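Local coordinates for protein enolase (alpha proteobacterium BAL199, PDB 3UGV) that binds magnesium and, as a member of the mandelate racemase/muconate lactonizing group of the enolase superfamily, is probably a lyase acting on a carboxylate substrate, at residues P101-K113 with M125-L139. Sequence-based numbering, arbitrary orientation.
Sequences PLAPAEIYDKTRK and MIAASGVDMAVWDAL
Pro104 points CB onto one face of the Trp136 indole, its ring standing about at right angles to it; CB is 3.5 Å from the centroid of the five-membered ring in a CH-pi contact 22° off the normal. The same proline meets Val135 CG1 and Leu139 CD2 through CG. Just before the helix, Leu102 runs alongside Val135, the two pointing opposite ways, its CD1 tight against Val135 CG1 at 3.5 Å and also touching Ala138 CB. This is the dense end of a nearly antiparallel helix pair (159°, axes 9.4 Å apart) in the N-terminal capping domain of the enolase superfamily, packed partly against the three-stranded sheet through Leu102 on Thr65. Ile107 and Val131 cross at about a right angle, CG2 on CG1 at 3.8 Å. Two waters bridge the helices amid these direct contacts. One donates to Pro104 O and to Asp132 OD1 (2.7 Å); Ser308 of helix 306-320 bonds both Asp132 OD1 and Trp136 NE1. The second joins Thr111 OG1 to Ala128 O, while Thr111 OG1 lies against Ala128 CB. The solvent side is at partly exposed Arg112, which turns one guanidinium face to Met125 CE; a bend at chi2 (53°) helps carry this methyl back toward helix 104-113, within 3.6 Å of Tyr108 OH.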
loop_
_atom_site.group_PDB
_atom_site.type_symbol
_atom_site.label_atom_id
_atom_site.label_comp_id
_atom_site.label_asym_id
_atom_site.label_seq_id
_atom_site.Cartn_x
_atom_site.Cartn_y
_atom_site.Cartn_z
ATOM N N PRO F 101 -18.992 4.028 -43.179
ATOM C CA PRO F 101 -20.243 4.094 -42.421
ATOM C C PRO F 101 -20.190 5.234 -41.408
ATOM O O PRO F 101 -19.145 5.491 -40.820
ATOM C CB PRO F 101 -20.302 2.731 -41.723
ATOM C CG PRO F 101 -19.467 1.823 -42.607
ATOM C CD PRO F 101 -18.352 2.702 -43.110
ATOM N N LEU F 102 -21.302 5.938 -41.240
ATOM C CA LEU F 102 -21.392 7.001 -40.255
ATOM C C LEU F 102 -21.688 6.352 -38.906
ATOM O O LEU F 102 -22.826 6.373 -38.433
ATOM C CB LEU F 102 -22.503 7.978 -40.642
ATOM C CG LEU F 102 -22.507 9.412 -40.110
ATOM C CD1 LEU F 102 -23.030 9.462 -38.700
ATOM C CD2 LEU F 102 -21.126 10.047 -40.222
ATOM N N ALA F 103 -20.655 5.762 -38.305
ATOM C CA ALA F 103 -20.779 5.033 -37.046
ATOM C C ALA F 103 -19.794 5.577 -36.017
ATOM O O ALA F 103 -18.594 5.334 -36.127
ATOM C CB ALA F 103 -20.533 3.554 -37.274
ATOM N N PRO F 104 -20.308 6.307 -35.005
ATOM C CA PRO F 104 -19.495 7.053 -34.035
ATOM C C PRO F 104 -18.354 6.222 -33.485
ATOM O O PRO F 104 -17.199 6.625 -33.571
ATOM C CB PRO F 104 -20.490 7.366 -32.915
ATOM C CG PRO F 104 -21.780 7.472 -33.598
ATOM C CD PRO F 104 -21.749 6.468 -34.739
ATOM N N ALA F 105 -18.686 5.062 -32.937
ATOM C CA ALA F 105 -17.705 4.231 -32.260
ATOM C C ALA F 105 -16.593 3.733 -33.181
ATOM O O ALA F 105 -15.427 3.704 -32.789
ATOM C CB ALA F 105 -18.392 3.076 -31.574
ATOM N N GLU F 106 -16.946 3.344 -34.401
ATOM C CA GLU F 106 -15.934 2.889 -35.343
ATOM C C GLU F 106 -15.045 4.056 -35.737
ATOM O O GLU F 106 -13.835 3.914 -35.880
ATOM C CB GLU F 106 -16.579 2.240 -36.571
ATOM C CG GLU F 106 -17.402 1.005 -36.209
ATOM C CD GLU F 106 -17.867 0.196 -37.410
ATOM O OE1 GLU F 106 -17.571 0.584 -38.564
ATOM O OE2 GLU F 106 -18.534 -0.840 -37.184
ATOM N N ILE F 107 -15.662 5.221 -35.883
ATOM C CA ILE F 107 -14.953 6.415 -36.299
ATOM C C ILE F 107 -14.025 6.952 -35.207
ATOM O O ILE F 107 -12.921 7.401 -35.493
ATOM C CB ILE F 107 -15.942 7.502 -36.719
ATOM C CG1 ILE F 107 -16.650 7.091 -38.012
ATOM C CG2 ILE F 107 -15.238 8.827 -36.874
ATOM C CD1 ILE F 107 -17.600 8.150 -38.570
ATOM N N TYR F 108 -14.478 6.906 -33.963
ATOM C CA TYR F 108 -13.669 7.356 -32.836
ATOM C C TYR F 108 -12.384 6.530 -32.801
ATOM O O TYR F 108 -11.299 7.069 -32.620
ATOM C CB TYR F 108 -14.464 7.219 -31.532
ATOM C CG TYR F 108 -13.755 7.645 -30.252
ATOM C CD1 TYR F 108 -13.406 8.974 -30.027
ATOM C CD2 TYR F 108 -13.480 6.721 -29.248
ATOM C CE1 TYR F 108 -12.776 9.365 -28.849
ATOM C CE2 TYR F 108 -12.852 7.102 -28.069
ATOM C CZ TYR F 108 -12.501 8.423 -27.873
ATOM O OH TYR F 108 -11.875 8.800 -26.696
ATOM N N ASP F 109 -12.500 5.222 -33.009
ATOM C CA ASP F 109 -11.310 4.381 -33.064
ATOM C C ASP F 109 -10.403 4.706 -34.260
ATOM O O ASP F 109 -9.192 4.849 -34.093
ATOM C CB ASP F 109 -11.677 2.904 -33.052
ATOM C CG ASP F 109 -10.474 2.010 -33.273
ATOM O OD1 ASP F 109 -9.722 1.789 -32.294
ATOM O OD2 ASP F 109 -10.280 1.533 -34.421
ATOM N N LYS F 110 -10.987 4.839 -35.452
ATOM C CA LYS F 110 -10.220 5.146 -36.671
ATOM C C LYS F 110 -9.520 6.513 -36.647
ATOM O O LYS F 110 -8.386 6.632 -37.100
ATOM C CB LYS F 110 -11.103 5.048 -37.924
ATOM C CG LYS F 110 -11.740 3.672 -38.165
ATOM C CD LYS F 110 -12.715 3.705 -39.347
ATOM C CE LYS F 110 -13.354 2.342 -39.581
ATOM N NZ LYS F 110 -14.210 2.334 -40.802
ATOM N N THR F 111 -10.197 7.542 -36.141
ATOM C CA THR F 111 -9.587 8.867 -36.035
ATOM C C THR F 111 -8.414 8.910 -35.046
ATOM O O THR F 111 -7.373 9.506 -35.336
ATOM C CB THR F 111 -10.614 9.959 -35.673
ATOM O OG1 THR F 111 -11.188 9.689 -34.385
ATOM C CG2 THR F 111 -11.717 10.016 -36.718
ATOM N N ARG F 112 -8.579 8.277 -33.886
ATOM C CA ARG F 112 -7.509 8.215 -32.891
ATOM C C ARG F 112 -6.313 7.374 -33.341
ATOM O O ARG F 112 -5.167 7.716 -33.039
ATOM C CB ARG F 112 -8.035 7.718 -31.547
ATOM C CG ARG F 112 -8.977 8.705 -30.870
ATOM C CD ARG F 112 -9.314 8.270 -29.449
ATOM N NE ARG F 112 -8.487 8.940 -28.450
ATOM C CZ ARG F 112 -8.195 8.415 -27.264
ATOM N NH1 ARG F 112 -8.658 7.211 -26.948
ATOM N NH2 ARG F 112 -7.438 9.084 -26.401
ATOM N N LYS F 113 -6.570 6.280 -34.057
ATOM C CA LYS F 113 -5.478 5.476 -34.614
ATOM C C LYS F 113 -4.659 6.260 -35.638
ATOM O O LYS F 113 -3.440 6.126 -35.688
ATOM C CB LYS F 113 -5.992 4.192 -35.273
ATOM C CG LYS F 113 -6.361 3.062 -34.321
ATOM C CD LYS F 113 -6.684 1.784 -35.117
ATOM C CE LYS F 113 -7.425 0.730 -34.286
ATOM N NZ LYS F 113 -6.645 0.218 -33.119
ATOM N N MET F 125 -6.654 14.391 -29.956
ATOM C CA MET F 125 -7.893 14.118 -29.257
ATOM C C MET F 125 -8.958 15.163 -29.623
ATOM O O MET F 125 -10.122 14.829 -29.847
ATOM C CB MET F 125 -7.625 14.111 -27.739
ATOM C CG MET F 125 -8.849 13.848 -26.854
ATOM S SD MET F 125 -9.711 12.347 -27.354
ATOM C CE MET F 125 -9.630 11.411 -25.832
ATOM N N ILE F 126 -8.539 16.424 -29.700
ATOM C CA ILE F 126 -9.455 17.529 -29.968
ATOM C C ILE F 126 -10.114 17.471 -31.355
ATOM O O ILE F 126 -11.307 17.763 -31.495
ATOM C CB ILE F 126 -8.772 18.887 -29.741
ATOM C CG1 ILE F 126 -8.361 19.007 -28.270
ATOM C CG2 ILE F 126 -9.709 20.022 -30.110
ATOM C CD1 ILE F 126 -7.791 20.338 -27.896
ATOM N N ALA F 127 -9.352 17.088 -32.375
ATOM C CA ALA F 127 -9.924 16.974 -33.707
ATOM C C ALA F 127 -10.911 15.818 -33.728
ATOM O O ALA F 127 -12.029 15.957 -34.231
ATOM C CB ALA F 127 -8.857 16.771 -34.737
ATOM N N ALA F 128 -10.503 14.685 -33.161
ATOM C CA ALA F 128 -11.383 13.517 -33.076
ATOM C C ALA F 128 -12.661 13.779 -32.277
ATOM O O ALA F 128 -13.710 13.270 -32.634
ATOM C CB ALA F 128 -10.643 12.319 -32.501
ATOM N N SER F 129 -12.567 14.556 -31.196
ATOM C CA SER F 129 -13.729 14.839 -30.345
ATOM C C SER F 129 -14.774 15.662 -31.093
ATOM O O SER F 129 -15.975 15.437 -30.957
ATOM C CB SER F 129 -13.305 15.564 -29.064
ATOM O OG SER F 129 -12.551 14.722 -28.210
ATOM N N GLY F 130 -14.303 16.607 -31.900
ATOM C CA GLY F 130 -15.178 17.428 -32.721
ATOM C C GLY F 130 -15.938 16.624 -33.759
ATOM O O GLY F 130 -17.121 16.883 -34.022
ATOM N N VAL F 131 -15.254 15.657 -34.365
ATOM C CA VAL F 131 -15.886 14.764 -35.325
ATOM C C VAL F 131 -16.909 13.937 -34.579
ATOM O O VAL F 131 -18.045 13.795 -35.020
ATOM C CB VAL F 131 -14.864 13.807 -35.958
ATOM C CG1 VAL F 131 -15.565 12.645 -36.632
ATOM C CG2 VAL F 131 -13.955 14.556 -36.926
ATOM N N ASP F 132 -16.500 13.406 -33.428
ATOM C CA ASP F 132 -17.365 12.536 -32.646
ATOM C C ASP F 132 -18.715 13.187 -32.329
ATOM O O ASP F 132 -19.766 12.570 -32.523
ATOM C CB ASP F 132 -16.665 12.120 -31.356
ATOM C CG ASP F 132 -17.430 11.053 -30.591
ATOM O OD1 ASP F 132 -17.372 9.868 -31.001
ATOM O OD2 ASP F 132 -18.074 11.393 -29.569
ATOM N N MET F 133 -18.686 14.429 -31.842
ATOM C CA MET F 133 -19.921 15.132 -31.505
ATOM C C MET F 133 -20.825 15.333 -32.716
ATOM O O MET F 133 -22.022 15.066 -32.649
ATOM C CB MET F 133 -19.624 16.470 -30.836
ATOM C CG MET F 133 -19.071 16.310 -29.445
ATOM S SD MET F 133 -18.714 17.900 -28.703
ATOM C CE MET F 133 -17.200 18.342 -29.544
ATOM N N ALA F 134 -20.251 15.808 -33.817
ATOM C CA ALA F 134 -21.001 15.971 -35.061
ATOM C C ALA F 134 -21.624 14.655 -35.522
ATOM O O ALA F 134 -22.795 14.603 -35.898
ATOM C CB ALA F 134 -20.104 16.534 -36.155
ATOM N N VAL F 135 -20.834 13.591 -35.497
ATOM C CA VAL F 135 -21.296 12.303 -35.994
ATOM C C VAL F 135 -22.432 11.741 -35.136
ATOM O O VAL F 135 -23.368 11.125 -35.643
ATOM C CB VAL F 135 -20.127 11.305 -36.103
ATOM C CG1 VAL F 135 -20.634 9.885 -36.223
ATOM C CG2 VAL F 135 -19.274 11.662 -37.292
ATOM N N TRP F 136 -22.362 11.963 -33.834
ATOM C CA TRP F 136 -23.419 11.482 -32.967
ATOM C C TRP F 136 -24.679 12.294 -33.220
ATOM O O TRP F 136 -25.786 11.769 -33.125
ATOM C CB TRP F 136 -23.027 11.602 -31.496
ATOM C CG TRP F 136 -22.317 10.414 -30.928
ATOM C CD1 TRP F 136 -20.985 10.319 -30.644
ATOM C CD2 TRP F 136 -22.899 9.159 -30.547
ATOM N NE1 TRP F 136 -20.700 9.085 -30.124
ATOM C CE2 TRP F 136 -21.855 8.353 -30.045
ATOM C CE3 TRP F 136 -24.196 8.639 -30.582
ATOM C CZ2 TRP F 136 -22.069 7.054 -29.579
ATOM C CZ3 TRP F 136 -24.407 7.340 -30.119
ATOM C CH2 TRP F 136 -23.351 6.567 -29.624
ATOM N N ASP F 137 -24.510 13.580 -33.519
ATOM C CA ASP F 137 -25.659 14.417 -33.827
ATOM C C ASP F 137 -26.316 13.907 -35.093
ATOM O O ASP F 137 -27.538 13.812 -35.165
ATOM C CB ASP F 137 -25.282 15.895 -33.987
ATOM C CG ASP F 137 -26.466 16.752 -34.424
ATOM O OD1 ASP F 137 -27.427 16.907 -33.635
ATOM O OD2 ASP F 137 -26.435 17.268 -35.561
ATOM N N ALA F 138 -25.503 13.577 -36.092
ATOM C CA ALA F 138 -26.032 13.021 -37.342
ATOM C C ALA F 138 -26.796 11.702 -37.124
ATOM O O ALA F 138 -27.894 11.527 -37.638
ATOM C CB ALA F 138 -24.915 12.851 -38.382
ATOM N N LEU F 139 -26.217 10.789 -36.346
ATOM C CA LEU F 139 -26.858 9.512 -36.051
ATOM C C LEU F 139 -28.191 9.722 -35.350
ATOM O O LEU F 139 -29.167 9.053 -35.647
ATOM C CB LEU F 139 -25.934 8.632 -35.197
ATOM C CG LEU F 139 -26.402 7.221 -34.847
ATOM C CD1 LEU F 139 -26.463 6.317 -36.081
ATOM C CD2 LEU F 139 -25.464 6.627 -33.810
HETATM O O HOH W 1 -16.251 9.633 -33.460
HETATM O O HOH W 2 -13.975 10.666 -33.787
#